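Local structure of putative L-alanine-DL-glutamate epimerase (Burkholderia xenovorans LB400, 3SN4) at residues Ile162-Phe167 / Ile216-Asn221; Val6-Leu11 / Arg56-Ser61; Asp312-Pro317 / Asn338-Glu343. The protein probably catalyses a racemisation or epimerisation as a magnesium-binding member of the mandelate racemase/muconate lactonizing enzyme family. All coordinates share one frame; numbering follows the deposited sequence.

Contact 1. Residues Ile162-Phe167 / Ile216-Asn221; sequences IKTNIF and ILLDLN. With MG (magnesium ion), chain B; AKG (2-oxoglutaric acid), chain C.
Lys163 and Leu217 lie side by side on adjacent parallel strands of the enolase-type TIM barrel, joined through helix 193-210 in a beta-alpha-beta crossover. Their side chains cross at about a right angle, Lys163 CG resting 3.5 Å from Leu217 CB. From there the lysine, bent at chi3 (81°), turns NZ onto 2-oxoglutarate O2, a hydrogen bond of 2.7 Å; NZ also forms a salt bridge with Glu245 and a hydrogen bond with Tyr122. Asp219 OD2 binds the magnesium ion at 2.1 Å, alongside Glu245 and Glu269. Its other oxygen, OD1, accepts the backbone N of Asn221 at 2.8 Å, an Asx turn that limits rotation of the carboxylate. Nearer the ligand's distal carboxylate, two amides meet nearly coplanar, their planes 7° apart: Asn165 ND2 gives a bent bond (135°) of 3.2 Å to Asn221 OD1, in the carbonyl plane. Asn165 OD1 is hydrogen-bonded to Thr128, while Asn221 ND2 makes a weak bond to 2-oxoglutarate O5. On the far side of the backbone from the ligand, Ile166 and Leu220 cross at about a right angle, with Ile166 CD1 3.7 Å from Leu220 CD2.

Contact 2. Residues Val6-Leu11 / Arg56-Ser61; sequences VSVDTL and RLVGAS
Val8 and Leu57 form the close-packed half of this small contact, in which the two segments bury only 177 Å² between them. The side chains cross at about a right angle, and a single pair of methyls does the touching: Val8 CG2 lies 4.1 Å from Leu57 CD2. Both residues direct CB toward the opposite segment, and Leu57, with CG anti to its own N (chi1 -176°), extends among apolar side chains. Leu25 of strand 19-27, Phe68 of helix 65-75, and Ile91 and Leu95 of helix 82-102 pack around it, which accounts for its burial; Val8 in turn rests on Val23.

Moving outward by one residue, the packing changes character. Val58 is exposed and meets mainly backbone. Its CG2 branch reaches Ser7 CA at 4.1 Å and approaches Val8 CG2 at 4.5 Å, while CG1 lies over the carbonyl of Val6. Because Val6 is modelled in two conformers, that last approach is less certain than the rest. Val6 and Ser7 both face Thr26 in a classic beta bulge, which distorts the strand just where Val58 covers it, and both turn CB away from the helix end.

On the helix side the chain reverses through a type II turn, closed by Ala60 N to Leu57 O at 2.9 Å. Gly59 takes its third position with a positive phi of 99°, and its backbone is hydrogen-bonded to Val5. The arrangement, in which the outermost strand, within this chain, of a three-stranded antiparallel sheet rests on the C-terminal end of helix 46-57, belongs to the alpha+beta N-terminal domain characteristic of the enolase superfamily.

Contact 3. Residues Asp312-Pro317 / Asn338-Glu343; sequences DINVAP and NLRIME. With AKG (2-oxoglutaric acid), chain C.
Val315 and Leu339 form a single beta bridge, their CA atoms 5.1 Å apart, between chain directions that differ by 35°; Val315 N donates to Asn338 O at 2.8 Å, and Val315 O accepts from Arg340 N at 2.7 Å. Just before this bridge, Asn338 adds a side-chain bond. With chi1 at 54°, its CG sits between its own N and carbonyl carbon, a position that brings ND2 to Ile313 O at 3.0 Å. The bond is nearly straight (170°) and lies in both the amide and carbonyl planes; ND2 also reaches Ala305 O, so the amide is gripped twice.

Asn314 and Asn338 slide past one another in opposite directions without pairing, Asn314 OD1 coming 3.1 Å from Asn338 CB. The Asn314 amide instead binds Ala188 and Lys225 of a neighbouring subunit, and Arg340 forms a salt bridge with Glu227 of that same subunit.

Farther along, the Pro317 ring packs against two apolar chains, each crossing it at about a right angle: its CD is 3.9 Å from Leu339 CD1, and its CG is 3.8 Å from CG of Met342, a selenomethionine. Beyond them Glu343, extended past CG, places OE2 2.7 Å from 2-oxoglutarate O1; OE2 is hydrogen-bonded to Ser124.

The chemistry thus divides along the chain. Amide and ionic groups tie the chain around Asn314 and Arg340 to another subunit, whereas the apolar middle leads to the acid group of Glu343 beside the ligand, so that residues 338-343 run from a subunit interface to the ligand within six residues.

Overall arrangement
Contacts 1 and 3 are buried in the barrel domain, whereas contact 2 lies on the surface of the N-terminal domain. The centres of contacts 1 and 3 are about 17 Å apart; both involve strands of the barrel sheet and both reach 2-oxoglutarate, and Lys163 NZ approaches Glu343 OE2 at 3.4 Å in a long, weak ion pair. Contact 2 is remote, its centre about 39 Å from that of contact 1 and about 32 Å from that of contact 3. Chemistry follows place: contact 1 combines regular strand pairing with metal and ligand binding, contact 3 adds polar links between subunits to a single bridge, and contact 2 rests on a few apolar touches.

Contact 1. Residues Ile162-Phe167 / Ile216-Asn221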
ATOM      1  N   ILE A 162      -3.054  26.237  29.383  1.00 25.48           N
ATOM      2  CA  ILE A 162      -3.703  25.424  30.410  1.00 25.03           C
ATOM      3  C   ILE A 162      -4.335  24.190  29.739  1.00 24.40           C
ATOM      4  O   ILE A 162      -4.690  24.245  28.559  1.00 23.04           O
ATOM      5  CB  ILE A 162      -4.793  26.225  31.197  1.00 26.51           C
ATOM      6  CG1 ILE A 162      -5.965  26.614  30.307  1.00 25.92           C
ATOM      7  CG2 ILE A 162      -4.192  27.462  31.869  1.00 27.18           C
ATOM      8  CD1 ILE A 162      -7.021  27.427  31.032  1.00 28.97           C
ATOM      9  N   LYS A 163      -4.445  23.088  30.483  1.00 24.06           N
ATOM     10  CA  LYS A 163      -5.084  21.864  29.963  1.00 24.34           C
ATOM     11  C   LYS A 163      -6.190  21.375  30.878  1.00 24.93           C
ATOM     12  O   LYS A 163      -5.968  21.187  32.081  1.00 25.73           O
ATOM     13  CB  LYS A 163      -4.073  20.735  29.751  1.00 23.31           C
ATOM     14  CG  LYS A 163      -4.641  19.597  28.901  1.00 25.27           C
ATOM     15  CD  LYS A 163      -3.595  18.600  28.403  1.00 25.43           C
ATOM     16  CE  LYS A 163      -3.228  17.562  29.486  1.00 25.78           C
ATOM     17  NZ  LYS A 163      -2.005  16.773  29.126  1.00 22.94           N
ATOM     18  N   THR A 164      -7.360  21.120  30.294  1.00 24.70           N
ATOM     19  CA  THR A 164      -8.517  20.605  31.017  1.00 25.37           C
ATOM     20  C   THR A 164      -8.931  19.257  30.455  1.00 25.02           C
ATOM     21  O   THR A 164      -8.351  18.768  29.469  1.00 24.73           O
ATOM     22  CB  THR A 164      -9.686  21.587  30.934  1.00 25.90           C
ATOM     23  OG1 THR A 164     -10.707  21.218  31.877  1.00 27.58           O
ATOM     24  CG2 THR A 164     -10.243  21.659  29.512  1.00 26.63           C
ATOM     25  N   ASN A 165      -9.913  18.649  31.103  1.00 25.97           N
ATOM     26  CA  ASN A 165     -10.428  17.327  30.726  1.00 25.19           C
ATOM     27  C   ASN A 165     -11.942  17.423  30.477  1.00 25.61           C
ATOM     28  O   ASN A 165     -12.391  18.458  30.031  1.00 25.97           O
ATOM     29  CB  ASN A 165     -10.065  16.297  31.791  1.00 25.38           C
ATOM     30  CG  ASN A 165      -8.588  16.241  32.040  1.00 25.84           C
ATOM     31  OD1 ASN A 165      -8.034  17.095  32.748  1.00 27.96           O
ATOM     32  ND2 ASN A 165      -7.926  15.227  31.479  1.00 25.06           N
ATOM     33  N   ILE A 166     -12.711  16.358  30.714  1.00 25.66           N
ATOM     34  CA  ILE A 166     -14.137  16.348  30.412  1.00 26.41           C
ATOM     35  C   ILE A 166     -14.912  16.339  31.722  1.00 28.43           C
ATOM     36  O   ILE A 166     -14.616  15.521  32.606  1.00 28.13           O
ATOM     37  CB  ILE A 166     -14.552  15.104  29.563  1.00 25.88           C
ATOM     38  CG1 ILE A 166     -13.580  14.854  28.386  1.00 25.29           C
ATOM     39  CG2 ILE A 166     -15.965  15.274  29.034  1.00 26.26           C
ATOM     40  CD1 ILE A 166     -13.654  13.410  27.782  1.00 25.00           C
ATOM     41  N   PHE A 167     -15.898  17.235  31.823  1.00 30.35           N
ATOM     42  CA  PHE A 167     -16.706  17.433  33.041  1.00 33.36           C
ATOM     43  C   PHE A 167     -18.175  17.585  32.722  1.00 35.52           C
ATOM     44  O   PHE A 167     -18.529  18.168  31.696  1.00 35.70           O
ATOM     45  CB  PHE A 167     -16.229  18.671  33.813  1.00 33.69           C
ATOM     46  CG  PHE A 167     -14.816  18.549  34.266  1.00 32.99           C
ATOM     47  CD1 PHE A 167     -14.517  17.865  35.420  1.00 33.72           C
ATOM     48  CD2 PHE A 167     -13.787  19.050  33.506  1.00 33.22           C
ATOM     49  CE1 PHE A 167     -13.216  17.712  35.820  1.00 33.56           C
ATOM     50  CE2 PHE A 167     -12.489  18.888  33.896  1.00 32.33           C
ATOM     51  CZ  PHE A 167     -12.206  18.210  35.043  1.00 32.10           C
ATOM     52  N   ILE A 216      -5.410  26.938  25.195  1.00 25.43           N
ATOM     53  CA  ILE A 216      -6.198  25.934  25.870  1.00 23.95           C
ATOM     54  C   ILE A 216      -5.996  24.589  25.198  1.00 23.47           C
ATOM     55  O   ILE A 216      -6.191  24.455  23.979  1.00 22.93           O
ATOM     56  CB  ILE A 216      -7.687  26.292  25.854  1.00 24.94           C
ATOM     57  CG1 ILE A 216      -7.940  27.625  26.588  1.00 24.87           C
ATOM     58  CG2 ILE A 216      -8.518  25.182  26.463  1.00 24.13           C
ATOM     59  CD1 ILE A 216      -9.429  28.029  26.590  1.00 25.89           C
ATOM     60  N   LEU A 217      -5.580  23.623  26.007  1.00 22.44           N
ATOM     61  CA  LEU A 217      -5.391  22.262  25.595  1.00 22.03           C
ATOM     62  C   LEU A 217      -6.569  21.450  26.141  1.00 22.29           C
ATOM     63  O   LEU A 217      -7.071  21.741  27.223  1.00 21.93           O
ATOM     64  CB  LEU A 217      -4.073  21.717  26.152  1.00 21.89           C
ATOM     65  CG  LEU A 217      -2.769  22.244  25.522  1.00 21.78           C
ATOM     66  CD1 LEU A 217      -2.529  23.715  25.860  1.00 22.80           C
ATOM     67  CD2 LEU A 217      -1.568  21.408  25.939  1.00 19.99           C
ATOM     68  N   LEU A 218      -6.993  20.427  25.396  1.00 21.44           N
ATOM     69  CA  LEU A 218      -8.052  19.530  25.841  1.00 22.03           C
ATOM     70  C   LEU A 218      -7.535  18.100  25.802  1.00 21.83           C
ATOM     71  O   LEU A 218      -7.025  17.644  24.768  1.00 21.95           O
ATOM     72  CB  LEU A 218      -9.283  19.686  24.959  1.00 22.75           C
ATOM     73  CG  LEU A 218     -10.534  18.833  25.222  1.00 22.82           C
ATOM     74  CD1 LEU A 218     -11.164  19.068  26.617  1.00 21.47           C
ATOM     75  CD2 LEU A 218     -11.533  19.091  24.118  1.00 23.85           C
ATOM     76  N   ASP A 219      -7.676  17.396  26.930  1.00 21.25           N
ATOM     77  CA  ASP A 219      -7.311  15.978  27.016  1.00 21.22           C
ATOM     78  C   ASP A 219      -8.570  15.150  27.143  1.00 21.36           C
ATOM     79  O   ASP A 219      -9.364  15.341  28.074  1.00 22.62           O
ATOM     80  CB  ASP A 219      -6.366  15.740  28.186  1.00 21.42           C
ATOM     81  CG  ASP A 219      -5.648  14.390  28.131  1.00 22.87           C
ATOM     82  OD1 ASP A 219      -6.052  13.458  27.387  1.00 21.65           O
ATOM     83  OD2 ASP A 219      -4.660  14.255  28.886  1.00 23.40           O
ATOM     84  N   LEU A 220      -8.749  14.246  26.175  1.00 20.87           N
ATOM     85  CA  LEU A 220      -9.866  13.299  26.137  1.00 21.47           C
ATOM     86  C   LEU A 220      -9.454  11.882  26.563  1.00 21.17           C
ATOM     87  O   LEU A 220     -10.305  10.988  26.654  1.00 21.91           O
ATOM     88  CB  LEU A 220     -10.467  13.288  24.725  1.00 21.84           C
ATOM     89  CG  LEU A 220     -10.900  14.673  24.163  1.00 21.02           C
ATOM     90  CD1 LEU A 220     -11.305  14.545  22.657  1.00 20.11           C
ATOM     91  CD2 LEU A 220     -12.027  15.258  25.000  1.00 19.10           C
ATOM     92  N   ASN A 221      -8.171  11.695  26.861  1.00 21.32           N
ATOM     93  CA  ASN A 221      -7.619  10.435  27.402  1.00 21.75           C
ATOM     94  C   ASN A 221      -8.148   9.245  26.573  1.00 21.24           C
ATOM     95  O   ASN A 221      -8.150   9.334  25.343  1.00 20.30           O
ATOM     96  CB  ASN A 221      -7.917  10.289  28.896  1.00 22.40           C
ATOM     97  CG  ASN A 221      -7.299  11.380  29.735  1.00 24.77           C
ATOM     98  OD1 ASN A 221      -7.967  12.346  30.093  1.00 27.53           O
ATOM     99  ND2 ASN A 221      -6.021  11.227  30.062  1.00 24.93           N
TER
HETATM  100 MG    MG B 408      -3.027  12.922  28.722  1.00 29.52          MG
HETATM  101  C1  AKG C 500      -1.963  13.742  31.309  1.00 31.43           C
HETATM  102  O1  AKG C 500      -1.281  14.211  32.266  1.00 30.97           O
HETATM  103  O2  AKG C 500      -1.919  14.282  30.158  1.00 29.72           O
HETATM  104  C2  AKG C 500      -2.801  12.528  31.503  1.00 33.08           C
HETATM  105  O5  AKG C 500      -3.585  12.166  30.629  1.00 30.00           O
HETATM  106  C3  AKG C 500      -2.696  11.627  32.711  1.00 35.08           C
HETATM  107  C4  AKG C 500      -3.684  11.817  33.877  1.00 38.52           C
HETATM  108  C5  AKG C 500      -5.186  11.847  33.655  1.00 40.09           C
HETATM  109  O3  AKG C 500      -5.672  12.897  33.169  1.00 42.68           O
HETATM  110  O4  AKG C 500      -5.893  10.861  34.019  1.00 37.52           O
HETATM  111  O   HOH W   1      -5.015  15.066  31.407  1.00 29.24           O
HETATM  112  O   HOH W   2      -4.094  11.635  27.550  1.00 25.48           O

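Contact 2. Residues Val6-Leu11 / Arg56-Ser61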
ATOM      1  N   VAL A   6      25.649  -0.781  45.158  1.00 30.90           N
ATOM      2  CA  VAL A   6      25.650  -1.559  46.404  0.50 31.60           C
ATOM      3  C   VAL A   6      24.234  -1.926  46.864  1.00 31.20           C
ATOM      4  O   VAL A   6      24.022  -2.978  47.494  1.00 31.82           O
ATOM      5  CB  VAL A   6      26.402  -0.796  47.507  0.50 32.34           C
ATOM      6  CG1 VAL A   6      26.287  -1.508  48.837  0.50 33.74           C
ATOM      7  CG2 VAL A   6      27.868  -0.646  47.116  0.50 32.86           C
ATOM      8  N   SER A   7      23.267  -1.060  46.548  1.00 30.28           N
ATOM      9  CA  SER A   7      21.864  -1.294  46.922  1.00 30.05           C
ATOM     10  C   SER A   7      20.870  -0.566  46.010  1.00 28.68           C
ATOM     11  O   SER A   7      21.149   0.502  45.463  1.00 27.80           O
ATOM     12  CB  SER A   7      21.614  -0.897  48.370  1.00 31.00           C
ATOM     13  OG  SER A   7      21.829   0.485  48.569  1.00 32.83           O
ATOM     14  N   VAL A   8      19.704  -1.181  45.844  1.00 28.46           N
ATOM     15  CA  VAL A   8      18.599  -0.589  45.108  1.00 27.44           C
ATOM     16  C   VAL A   8      17.382  -0.771  46.002  1.00 29.04           C
ATOM     17  O   VAL A   8      16.970  -1.912  46.283  1.00 29.58           O
ATOM     18  CB  VAL A   8      18.362  -1.292  43.756  1.00 27.18           C
ATOM     19  CG1 VAL A   8      17.221  -0.642  43.008  1.00 25.39           C
ATOM     20  CG2 VAL A   8      19.647  -1.258  42.895  1.00 25.07           C
ATOM     21  N   ASP A   9      16.832   0.345  46.481  1.00 29.15           N
ATOM     22  CA  ASP A   9      15.670   0.330  47.350  1.00 29.62           C
ATOM     23  C   ASP A   9      14.495   1.092  46.767  1.00 28.37           C
ATOM     24  O   ASP A   9      14.663   1.964  45.948  1.00 27.32           O
ATOM     25  CB  ASP A   9      16.060   0.939  48.686  1.00 31.27           C
ATOM     26  CG  ASP A   9      16.978   0.027  49.472  1.00 35.35           C
ATOM     27  OD1 ASP A   9      16.579  -1.120  49.731  1.00 42.27           O
ATOM     28  OD2 ASP A   9      18.109   0.430  49.788  1.00 42.54           O
ATOM     29  N   THR A  10      13.292   0.756  47.210  1.00 28.85           N
ATOM     30  CA  THR A  10      12.114   1.551  46.866  1.00 27.92           C
ATOM     31  C   THR A  10      11.501   2.156  48.125  1.00 27.92           C
ATOM     32  O   THR A  10      11.573   1.586  49.221  1.00 27.77           O
ATOM     33  CB  THR A  10      11.055   0.699  46.111  1.00 28.25           C
ATOM     34  OG1 THR A  10      10.662  -0.404  46.929  1.00 28.89           O
ATOM     35  CG2 THR A  10      11.618   0.197  44.766  1.00 28.62           C
ATOM     36  N   LEU A  11      10.918   3.332  47.962  1.00 27.28           N
ATOM     37  CA  LEU A  11      10.257   4.042  49.040  1.00 28.13           C
ATOM     38  C   LEU A  11       8.948   4.553  48.488  1.00 28.09           C
ATOM     39  O   LEU A  11       8.793   4.691  47.280  1.00 28.36           O
ATOM     40  CB  LEU A  11      11.082   5.230  49.495  1.00 28.41           C
ATOM     41  CG  LEU A  11      12.454   4.971  50.115  1.00 29.93           C
ATOM     42  CD1 LEU A  11      13.469   4.430  49.104  1.00 31.56           C
ATOM     43  CD2 LEU A  11      12.971   6.271  50.665  1.00 31.20           C
ATOM     44  N   ARG A  56      19.600  -7.937  40.465  1.00 36.55           N
ATOM     45  CA  ARG A  56      20.561  -8.317  39.424  1.00 37.16           C
ATOM     46  C   ARG A  56      21.583  -7.202  39.248  1.00 35.69           C
ATOM     47  O   ARG A  56      22.717  -7.440  38.833  1.00 36.19           O
ATOM     48  CB  ARG A  56      19.849  -8.561  38.084  1.00 37.88           C
ATOM     49  CG  ARG A  56      18.762  -9.649  38.071  1.00 41.30           C
ATOM     50  CD  ARG A  56      19.382 -11.046  38.098  1.00 46.94           C
ATOM     51  NE  ARG A  56      20.308 -11.288  36.973  1.00 49.00           N
ATOM     52  CZ  ARG A  56      20.207 -12.283  36.085  1.00 49.42           C
ATOM     53  NH1 ARG A  56      19.210 -13.171  36.149  1.00 49.78           N
ATOM     54  NH2 ARG A  56      21.118 -12.395  35.117  1.00 48.74           N
ATOM     55  N   LEU A  57      21.172  -5.980  39.582  1.00 33.65           N
ATOM     56  CA  LEU A  57      21.999  -4.801  39.378  1.00 31.62           C
ATOM     57  C   LEU A  57      23.098  -4.626  40.434  1.00 31.98           C
ATOM     58  O   LEU A  57      24.218  -4.171  40.113  1.00 32.18           O
ATOM     59  CB  LEU A  57      21.094  -3.572  39.288  1.00 30.48           C
ATOM     60  CG  LEU A  57      21.736  -2.218  38.972  1.00 28.45           C
ATOM     61  CD1 LEU A  57      22.534  -2.280  37.659  1.00 24.11           C
ATOM     62  CD2 LEU A  57      20.657  -1.135  38.934  1.00 22.89           C
ATOM     63  N   VAL A  58      22.827  -5.002  41.684  1.00 31.12           N
ATOM     64  CA  VAL A  58      23.836  -4.891  42.730  1.00 31.06           C
ATOM     65  C   VAL A  58      25.095  -5.645  42.306  1.00 31.83           C
ATOM     66  O   VAL A  58      25.023  -6.800  41.873  1.00 32.28           O
ATOM     67  CB  VAL A  58      23.320  -5.459  44.082  1.00 31.51           C
ATOM     68  CG1 VAL A  58      24.414  -5.433  45.122  1.00 31.82           C
ATOM     69  CG2 VAL A  58      22.051  -4.679  44.544  1.00 29.97           C
ATOM     70  N   GLY A  59      26.246  -4.984  42.415  1.00 31.89           N
ATOM     71  CA  GLY A  59      27.535  -5.573  41.991  1.00 32.39           C
ATOM     72  C   GLY A  59      27.991  -5.107  40.615  1.00 31.40           C
ATOM     73  O   GLY A  59      29.163  -5.235  40.258  1.00 31.32           O
ATOM     74  N   ALA A  60      27.059  -4.562  39.840  1.00 30.27           N
ATOM     75  CA  ALA A  60      27.370  -4.039  38.508  1.00 29.52           C
ATOM     76  C   ALA A  60      27.810  -2.577  38.581  1.00 28.68           C
ATOM     77  O   ALA A  60      27.607  -1.901  39.584  1.00 28.20           O
ATOM     78  CB  ALA A  60      26.171  -4.182  37.606  1.00 28.24           C
ATOM     79  N   SER A  61      28.386  -2.087  37.489  1.00 28.42           N
ATOM     80  CA  SER A  61      28.927  -0.739  37.447  1.00 27.95           C
ATOM     81  C   SER A  61      27.776   0.227  37.313  1.00 26.26           C
ATOM     82  O   SER A  61      26.923   0.047  36.445  1.00 26.68           O
ATOM     83  CB  SER A  61      29.861  -0.556  36.237  1.00 28.05           C
ATOM     84  OG  SER A  61      30.280   0.799  36.152  1.00 29.64           O
TER

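Contact 3. Residues Asp312-Pro317 / Asn338-Glu343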
ATOM      1  N   ASP A 312       9.797  14.931  11.726  1.00 22.02           N
ATOM      2  CA  ASP A 312       9.406  16.332  11.991  1.00 22.22           C
ATOM      3  C   ASP A 312       8.191  16.416  12.895  1.00 21.54           C
ATOM      4  O   ASP A 312       7.265  17.174  12.638  1.00 20.75           O
ATOM      5  CB  ASP A 312       9.193  17.124  10.700  1.00 23.27           C
ATOM      6  CG  ASP A 312      10.477  17.400   9.950  1.00 26.42           C
ATOM      7  OD1 ASP A 312      11.568  17.506  10.566  1.00 29.42           O
ATOM      8  OD2 ASP A 312      10.396  17.524   8.708  1.00 31.71           O
ATOM      9  N   ILE A 313       8.221  15.602  13.956  1.00 20.53           N
ATOM     10  CA  ILE A 313       7.253  15.615  15.008  1.00 20.31           C
ATOM     11  C   ILE A 313       7.942  16.123  16.290  1.00 19.94           C
ATOM     12  O   ILE A 313       8.988  15.624  16.685  1.00 20.21           O
ATOM     13  CB  ILE A 313       6.660  14.186  15.243  1.00 19.80           C
ATOM     14  CG1 ILE A 313       5.883  13.740  14.005  1.00 19.67           C
ATOM     15  CG2 ILE A 313       5.757  14.163  16.491  1.00 19.45           C
ATOM     16  CD1 ILE A 313       5.423  12.298  14.022  1.00 19.08           C
ATOM     17  N   ASN A 314       7.352  17.138  16.904  1.00 20.39           N
ATOM     18  CA  ASN A 314       7.786  17.630  18.208  1.00 20.71           C
ATOM     19  C   ASN A 314       7.150  16.817  19.336  1.00 20.35           C
ATOM     20  O   ASN A 314       6.018  16.300  19.206  1.00 20.08           O
ATOM     21  CB  ASN A 314       7.478  19.109  18.373  1.00 21.42           C
ATOM     22  CG  ASN A 314       8.412  20.009  17.551  1.00 22.52           C
ATOM     23  OD1 ASN A 314       9.440  19.573  17.022  1.00 23.12           O
ATOM     24  ND2 ASN A 314       8.025  21.273  17.422  1.00 22.37           N
ATOM     25  N   VAL A 315       7.904  16.690  20.431  1.00 19.81           N
ATOM     26  CA  VAL A 315       7.490  15.889  21.578  1.00 19.19           C
ATOM     27  C   VAL A 315       7.236  16.727  22.823  1.00 19.06           C
ATOM     28  O   VAL A 315       7.770  17.827  22.974  1.00 17.89           O
ATOM     29  CB  VAL A 315       8.521  14.783  21.892  1.00 18.75           C
ATOM     30  CG1 VAL A 315       8.708  13.878  20.678  1.00 18.73           C
ATOM     31  CG2 VAL A 315       9.823  15.363  22.349  1.00 21.78           C
ATOM     32  N   ALA A 316       6.427  16.179  23.711  1.00 18.62           N
ATOM     33  CA  ALA A 316       6.100  16.784  24.986  1.00 19.23           C
ATOM     34  C   ALA A 316       6.204  15.741  26.077  1.00 19.97           C
ATOM     35  O   ALA A 316       5.566  14.692  25.997  1.00 18.99           O
ATOM     36  CB  ALA A 316       4.672  17.367  24.934  1.00 20.06           C
ATOM     37  N   PRO A 317       6.991  16.012  27.125  1.00 21.21           N
ATOM     38  CA  PRO A 317       6.996  15.063  28.246  1.00 21.92           C
ATOM     39  C   PRO A 317       5.668  14.976  28.972  1.00 23.14           C
ATOM     40  O   PRO A 317       4.961  16.005  29.170  1.00 25.26           O
ATOM     41  CB  PRO A 317       8.058  15.614  29.202  1.00 23.02           C
ATOM     42  CG  PRO A 317       8.367  16.937  28.758  1.00 22.60           C
ATOM     43  CD  PRO A 317       7.804  17.205  27.400  1.00 21.92           C
ATOM     44  N   ASN A 338      13.520  19.057  19.383  1.00 21.45           N
ATOM     45  CA  ASN A 338      12.142  19.029  18.888  1.00 20.53           C
ATOM     46  C   ASN A 338      11.141  18.978  20.028  1.00 20.35           C
ATOM     47  O   ASN A 338      10.367  18.048  20.134  1.00 19.99           O
ATOM     48  CB  ASN A 338      11.933  17.860  17.897  1.00 19.74           C
ATOM     49  CG  ASN A 338      12.352  16.492  18.455  1.00 18.89           C
ATOM     50  OD1 ASN A 338      13.430  16.347  19.028  1.00 20.89           O
ATOM     51  ND2 ASN A 338      11.518  15.462  18.218  1.00 17.13           N
ATOM     52  N   LEU A 339      11.180  19.996  20.887  1.00 21.94           N
ATOM     53  CA  LEU A 339      10.357  20.052  22.095  1.00 21.58           C
ATOM     54  C   LEU A 339       9.130  20.939  21.877  1.00 21.89           C
ATOM     55  O   LEU A 339       9.261  22.146  21.632  1.00 22.29           O
ATOM     56  CB  LEU A 339      11.176  20.601  23.269  1.00 22.54           C
ATOM     57  CG  LEU A 339      10.417  20.727  24.608  1.00 23.32           C
ATOM     58  CD1 LEU A 339      10.217  19.376  25.221  1.00 25.12           C
ATOM     59  CD2 LEU A 339      11.140  21.629  25.553  1.00 26.68           C
ATOM     60  N   ARG A 340       7.939  20.362  22.001  1.00 20.88           N
ATOM     61  CA  ARG A 340       6.711  21.139  21.777  1.00 21.24           C
ATOM     62  C   ARG A 340       6.443  22.147  22.902  1.00 22.24           C
ATOM     63  O   ARG A 340       6.189  23.324  22.656  1.00 21.32           O
ATOM     64  CB  ARG A 340       5.501  20.220  21.626  1.00 20.70           C
ATOM     65  CG  ARG A 340       4.201  20.954  21.238  1.00 20.01           C
ATOM     66  CD  ARG A 340       4.382  21.678  19.942  1.00 22.39           C
ATOM     67  NE  ARG A 340       3.324  22.631  19.619  1.00 24.39           N
ATOM     68  CZ  ARG A 340       3.299  23.916  19.995  1.00 26.07           C
ATOM     69  NH1 ARG A 340       4.250  24.455  20.761  1.00 25.77           N
ATOM     70  NH2 ARG A 340       2.273  24.670  19.617  1.00 25.94           N
ATOM     71  N   ILE A 341       6.490  21.627  24.124  1.00 22.17           N
ATOM     72  CA  ILE A 341       6.134  22.334  25.359  1.00 22.99           C
ATOM     73  C   ILE A 341       6.305  21.314  26.500  1.00 22.98           C
ATOM     74  O   ILE A 341       6.394  20.108  26.233  1.00 22.70           O
ATOM     75  CB  ILE A 341       4.668  22.834  25.296  1.00 22.69           C
ATOM     76  CG1 ILE A 341       4.347  23.811  26.428  1.00 23.64           C
ATOM     77  CG2 ILE A 341       3.703  21.656  25.309  1.00 22.47           C
ATOM     78  CD1 ILE A 341       3.042  24.616  26.182  1.00 22.73           C
HETATM   79  N   MSE A 342       6.321  21.766  27.755  1.00 24.35           N
HETATM   80  CA  MSE A 342       6.349  20.849  28.893  1.00 24.62           C
HETATM   81  C   MSE A 342       5.113  20.935  29.760  1.00 25.03           C
HETATM   82  O   MSE A 342       4.627  22.023  30.092  1.00 26.19           O
HETATM   83  CB  MSE A 342       7.549  21.078  29.801  1.00 26.21           C
HETATM   84  CG  MSE A 342       7.598  19.999  30.948  1.00 26.45           C
HETATM   85 SE   MSE A 342       9.311  19.926  31.555  1.00 37.80          SE
HETATM   86  CE  MSE A 342       8.918  19.256  33.385  1.00 30.30           C
ATOM     87  N   GLU A 343       4.625  19.762  30.143  1.00 24.63           N
ATOM     88  CA  GLU A 343       3.477  19.651  31.038  1.00 24.77           C
ATOM     89  C   GLU A 343       3.940  19.855  32.463  1.00 25.06           C
ATOM     90  O   GLU A 343       4.981  19.359  32.873  1.00 24.98           O
ATOM     91  CB  GLU A 343       2.865  18.265  30.952  1.00 24.24           C
ATOM     92  CG  GLU A 343       1.653  18.056  31.847  1.00 24.39           C
ATOM     93  CD  GLU A 343       0.971  16.714  31.646  1.00 26.85           C
ATOM     94  OE1 GLU A 343       1.626  15.760  31.153  1.00 25.29           O
ATOM     95  OE2 GLU A 343      -0.241  16.631  31.972  1.00 28.33           O
TER
HETATM   96  C1  AKG C 500      -1.963  13.742  31.309  1.00 31.43           C
HETATM   97  O1  AKG C 500      -1.281  14.211  32.266  1.00 30.97           O
HETATM   98  O2  AKG C 500      -1.919  14.282  30.158  1.00 29.72           O
HETATM   99  C2  AKG C 500      -2.801  12.528  31.503  1.00 33.08           C
HETATM  100  O5  AKG C 500      -3.585  12.166  30.629  1.00 30.00           O
HETATM  101  C3  AKG C 500      -2.696  11.627  32.711  1.00 35.08           C
HETATM  102  C4  AKG C 500      -3.684  11.817  33.877  1.00 38.52           C
HETATM  103  C5  AKG C 500      -5.186  11.847  33.655  1.00 40.09           C
HETATM  104  O3  AKG C 500      -5.672  12.897  33.169  1.00 42.68           O
HETATM  105  O4  AKG C 500      -5.893  10.861  34.019  1.00 37.52           O